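Local coordinates for protein probable amidase (Thermus thermophilus, PDB 2DC0) that is a probable amidase of the amidase sequence family, an alpha/beta protein whose helices pack around a central mixed beta sheet, at residues A[353-358]-A[383-388]; A[393-398]-A[409-414]. All blocks are in the same frame, centred on the assembly; numbering follows the deposited sequence.

Contact 1 of 2, residues A[353-358]-A[383-388]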
# COMPACT_ATOMS: atom_id res chain seq x y z
N LEU A 353 5.19 -3.07 -20.02
CA LEU A 353 4.43 -2.05 -20.73
C LEU A 353 5.39 -0.92 -21.07
O LEU A 353 6.35 -0.68 -20.34
CB LEU A 353 3.29 -1.50 -19.86
CG LEU A 353 3.67 -0.75 -18.58
CD1 LEU A 353 2.61 0.31 -18.24
CD2 LEU A 353 3.80 -1.75 -17.44
N PRO A 354 5.16 -0.22 -22.18
CA PRO A 354 6.05 0.88 -22.56
C PRO A 354 6.11 1.92 -21.44
O PRO A 354 5.18 2.04 -20.64
CB PRO A 354 5.41 1.44 -23.82
CG PRO A 354 4.74 0.25 -24.41
CD PRO A 354 4.11 -0.40 -23.20
N VAL A 355 7.20 2.67 -21.39
CA VAL A 355 7.35 3.70 -20.37
C VAL A 355 6.83 5.03 -20.93
O VAL A 355 6.62 5.99 -20.19
CB VAL A 355 8.83 3.87 -19.96
CG1 VAL A 355 9.59 4.61 -21.05
CG2 VAL A 355 8.91 4.61 -18.64
N GLN A 356 6.61 5.05 -22.25
CA GLN A 356 6.12 6.24 -22.95
C GLN A 356 5.25 5.80 -24.14
O GLN A 356 5.45 4.71 -24.70
CB GLN A 356 7.33 7.04 -23.47
CG GLN A 356 8.22 6.19 -24.38
CD GLN A 356 9.61 6.78 -24.56
OE1 GLN A 356 9.81 7.73 -25.32
NE2 GLN A 356 10.56 6.22 -23.85
N PRO A 357 4.28 6.63 -24.54
CA PRO A 357 3.40 6.29 -25.67
C PRO A 357 3.98 6.69 -27.01
O PRO A 357 3.54 6.21 -28.06
CB PRO A 357 2.13 7.07 -25.36
CG PRO A 357 2.71 8.35 -24.78
CD PRO A 357 3.76 7.81 -23.82
N LEU A 358 4.98 7.57 -26.96
CA LEU A 358 5.61 8.09 -28.16
C LEU A 358 7.06 8.48 -27.88
O LEU A 358 7.46 8.61 -26.72
CB LEU A 358 4.88 9.37 -28.60
CG LEU A 358 3.37 9.32 -28.91
CD1 LEU A 358 2.75 10.67 -28.61
CD2 LEU A 358 3.16 8.93 -30.36
N THR A 383 0.53 9.10 -17.42
CA THR A 383 -0.41 8.02 -17.11
C THR A 383 0.20 6.62 -17.09
O THR A 383 -0.18 5.79 -16.27
CB THR A 383 -1.59 8.01 -18.11
OG1 THR A 383 -2.24 9.28 -18.09
CG2 THR A 383 -2.60 6.94 -17.73
N LEU A 384 1.17 6.32 -17.98
CA LEU A 384 1.82 5.01 -18.06
C LEU A 384 2.74 4.70 -16.88
O LEU A 384 2.90 3.54 -16.49
CB LEU A 384 2.63 4.90 -19.35
CG LEU A 384 1.81 5.00 -20.64
CD1 LEU A 384 2.73 4.95 -21.84
CD2 LEU A 384 0.78 3.88 -20.69
N THR A 385 3.33 5.73 -16.30
CA THR A 385 4.26 5.53 -15.20
C THR A 385 3.73 5.78 -13.78
O THR A 385 4.08 5.05 -12.85
CB THR A 385 5.50 6.42 -15.39
OG1 THR A 385 5.09 7.77 -15.67
CG2 THR A 385 6.34 5.91 -16.56
N LEU A 386 2.87 6.77 -13.62
CA LEU A 386 2.38 7.12 -12.29
C LEU A 386 1.79 6.03 -11.38
O LEU A 386 1.93 6.11 -10.16
CB LEU A 386 1.41 8.31 -12.40
CG LEU A 386 0.03 8.15 -13.06
CD1 LEU A 386 -0.92 7.47 -12.10
CD2 LEU A 386 -0.51 9.54 -13.43
N PRO A 387 1.13 5.01 -11.94
CA PRO A 387 0.55 3.98 -11.06
C PRO A 387 1.56 3.27 -10.16
O PRO A 387 1.30 3.02 -8.99
CB PRO A 387 -0.10 3.01 -12.04
CG PRO A 387 -0.41 3.86 -13.24
CD PRO A 387 0.85 4.69 -13.35
N PHE A 388 2.72 2.96 -10.72
CA PHE A 388 3.74 2.22 -10.00
C PHE A 388 4.50 3.01 -8.94
O PHE A 388 4.97 2.44 -7.95
CB PHE A 388 4.65 1.57 -11.05
CG PHE A 388 3.87 0.96 -12.18
CD1 PHE A 388 3.00 -0.10 -11.93
CD2 PHE A 388 3.88 1.54 -13.44
CE1 PHE A 388 2.15 -0.58 -12.93
CE2 PHE A 388 3.03 1.07 -14.45
CZ PHE A 388 2.16 0.01 -14.19

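Contact 2 of 2, residues A[393-398]-A[409-414]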
# COMPACT_ATOMS: atom_id res chain seq x y z
N VAL A 393 5.77 0.29 -5.94
CA VAL A 393 6.41 -0.95 -6.37
C VAL A 393 7.65 -0.72 -7.24
O VAL A 393 7.72 0.26 -7.99
CB VAL A 393 5.42 -1.85 -7.13
CG1 VAL A 393 4.28 -2.24 -6.19
CG2 VAL A 393 4.87 -1.14 -8.35
N PRO A 394 8.65 -1.61 -7.14
CA PRO A 394 9.88 -1.49 -7.93
C PRO A 394 9.62 -1.54 -9.42
O PRO A 394 8.98 -2.47 -9.92
CB PRO A 394 10.73 -2.66 -7.43
CG PRO A 394 9.69 -3.69 -7.07
CD PRO A 394 8.64 -2.87 -6.36
N THR A 395 10.10 -0.53 -10.14
CA THR A 395 9.89 -0.45 -11.58
C THR A 395 11.14 -0.01 -12.32
O THR A 395 11.75 1.01 -12.01
CB THR A 395 8.75 0.53 -11.90
OG1 THR A 395 7.61 0.22 -11.08
CG2 THR A 395 8.36 0.41 -13.37
N LEU A 396 11.53 -0.81 -13.31
CA LEU A 396 12.71 -0.53 -14.11
C LEU A 396 12.33 0.00 -15.49
O LEU A 396 11.34 -0.44 -16.07
CB LEU A 396 13.52 -1.82 -14.29
CG LEU A 396 14.76 -1.74 -15.19
CD1 LEU A 396 15.83 -0.91 -14.47
CD2 LEU A 396 15.28 -3.14 -15.49
N ALA A 397 13.10 0.96 -15.99
CA ALA A 397 12.88 1.48 -17.34
C ALA A 397 14.18 1.21 -18.10
O ALA A 397 15.25 1.58 -17.63
CB ALA A 397 12.57 2.99 -17.31
N LEU A 398 14.08 0.53 -19.23
CA LEU A 398 15.25 0.25 -20.06
C LEU A 398 14.86 0.35 -21.54
O LEU A 398 13.72 0.09 -21.90
CB LEU A 398 15.83 -1.15 -19.78
CG LEU A 398 14.94 -2.38 -19.53
CD1 LEU A 398 13.69 -2.36 -20.36
CD2 LEU A 398 15.78 -3.63 -19.82
N GLY A 409 11.48 3.61 -24.21
CA GLY A 409 11.75 2.70 -23.12
C GLY A 409 10.66 1.71 -22.74
O GLY A 409 9.49 1.89 -23.10
N LEU A 410 11.06 0.67 -22.01
CA LEU A 410 10.15 -0.38 -21.55
C LEU A 410 10.14 -0.43 -20.03
O LEU A 410 11.18 -0.28 -19.39
CB LEU A 410 10.61 -1.74 -22.08
CG LEU A 410 9.79 -2.97 -21.65
CD1 LEU A 410 8.44 -2.96 -22.37
CD2 LEU A 410 10.55 -4.25 -21.99
N GLN A 411 8.96 -0.63 -19.46
CA GLN A 411 8.83 -0.73 -18.02
C GLN A 411 8.69 -2.18 -17.59
O GLN A 411 7.96 -2.95 -18.21
CB GLN A 411 7.60 0.03 -17.52
CG GLN A 411 7.73 1.53 -17.49
CD GLN A 411 6.52 2.18 -16.83
OE1 GLN A 411 5.44 2.25 -17.42
NE2 GLN A 411 6.70 2.63 -15.59
N VAL A 412 9.42 -2.55 -16.54
CA VAL A 412 9.37 -3.88 -15.97
C VAL A 412 8.90 -3.60 -14.54
O VAL A 412 9.62 -3.00 -13.76
CB VAL A 412 10.77 -4.54 -15.93
CG1 VAL A 412 10.66 -5.95 -15.35
CG2 VAL A 412 11.38 -4.59 -17.34
N VAL A 413 7.68 -4.04 -14.23
CA VAL A 413 7.07 -3.80 -12.92
C VAL A 413 6.99 -5.04 -12.04
O VAL A 413 6.43 -6.06 -12.45
CB VAL A 413 5.63 -3.26 -13.10
CG1 VAL A 413 5.03 -2.90 -11.75
CG2 VAL A 413 5.63 -2.06 -14.04
N GLY A 414 7.52 -4.96 -10.82
CA GLY A 414 7.48 -6.11 -9.92
C GLY A 414 6.66 -5.86 -8.67
O GLY A 414 6.16 -4.74 -8.46

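Contact 1 of 2, residues A[353-358]-A[383-388]
Leu-353 and Pro-354 close strand 350-354, and the chain then runs as loop to Leu-358; facing it, 383-385 are coiled like a helix but lack its regular bonding pattern, and lead into the short helix 386-390. The backbones come nearest at Val-355 and Leu-384, whose CA atoms are 6.1 Å apart, and no hydrogen bond joins the segments, so apolar side chains carry the contact.

Leu-384 buries the most area. Its CG stands anti to the carbonyl carbon (chi1 -62°) and the chain continues extended, which carries CD1 onto the turn after the strand: CD1 lies 3.5 Å from the carbonyl carbon C of Gln-356 and 3.6 Å from ring atom CD of Pro-357, the two side chains crossing at a slant. A methyl thus packs against a peptide link and a proline ring.

Leu-353 and Phe-388 approach from opposite directions. Methyl CD1 of Leu-353 meets the ring of Phe-388 at its edge, near the ring plane, 3.9 Å from CE2, while CD2 is 4.0 Å from CZ of the same ring; one face of the ring is occupied by CB of Pro-387. Separately, to one side of both, CG2 of Val-355 meets CG2 of Thr-385 at 3.6 Å. The hydroxyl of Thr-385 is engaged outside the contact, with the carbonyls of Gly-169 and Ile-382.

The contact is wholly buried. It joins the end of strand 350-354 and the loop after it to the approach to helix 386-390 (Leu-384, Thr-385) and to Phe-388 within that helix, with helix 173-179 touching Val-355, Thr-385 and Phe-388, and strand 406-413 alongside, pairing with Leu-353 and Val-355.

Contact 2 of 2, residues A[393-398]-A[409-414]
Strands 395-398 and 409-413 run antiparallel at 159°, their axes 4.5 Å apart, and are joined by paired backbone bonds at Leu-396/Val-412 and Leu-398/Leu-410; a further bond, Gly-414 N to Pro-394 O at 3.0 Å, is almost straight (175° at the hydrogen) and extends the ladder past Thr-395/Val-413.

Side chains alternate between two faces. On one, Thr-395 and Val-413 lie side by side, CG2 to CG2 at 3.7 Å. OG1 of Thr-395 donates a hydrogen bond to O of Val-393 (3.1 Å), from above that carbonyl's plane; with chi1 at -49° OG1 lies beside its own backbone N, leaving CG2 for the valine. CG2 of Val-393 adds a 3.8 Å contact to CG1 of Val-413. On the other face, Leu-398 CD1 packs 3.6 Å from Leu-410 CB, and Leu-396 sits beside Val-412. The Gly-414 carbonyl O is buried without a polar partner, 3.3 Å from Val-393 CB.

This is the beta hairpin 395-403/406-413 within the central mixed sheet, between strands 182-185 and 350-354. Helix 419-430 packs on the face of Leu-396 and Val-412, and Phe-388 of helix 386-390 on that of Thr-395 and Val-413.

How the contacts relate
The two contacts lie in series along the chain, with centres about 9 Å apart, and meet in one sheet, where strands 350-354 and 406-413 are neighbours. Leu-353 O to Gln-411 N (2.8 Å) and Val-355 N to Gly-409 O (3.0 Å) are probable backbone hydrogen bonds, so segment 353-358 of contact 1 flanks segment 409-414 of contact 2. Phe-388 gives a second link: besides its place in contact 1, its side chain touches Val-393, Thr-395, Gln-411 and Val-413. After a short loop, helix 386-390 is followed by strand 395-403; the hairpin's second strand, 406-413, then returns to lie between 395-403 and 350-354.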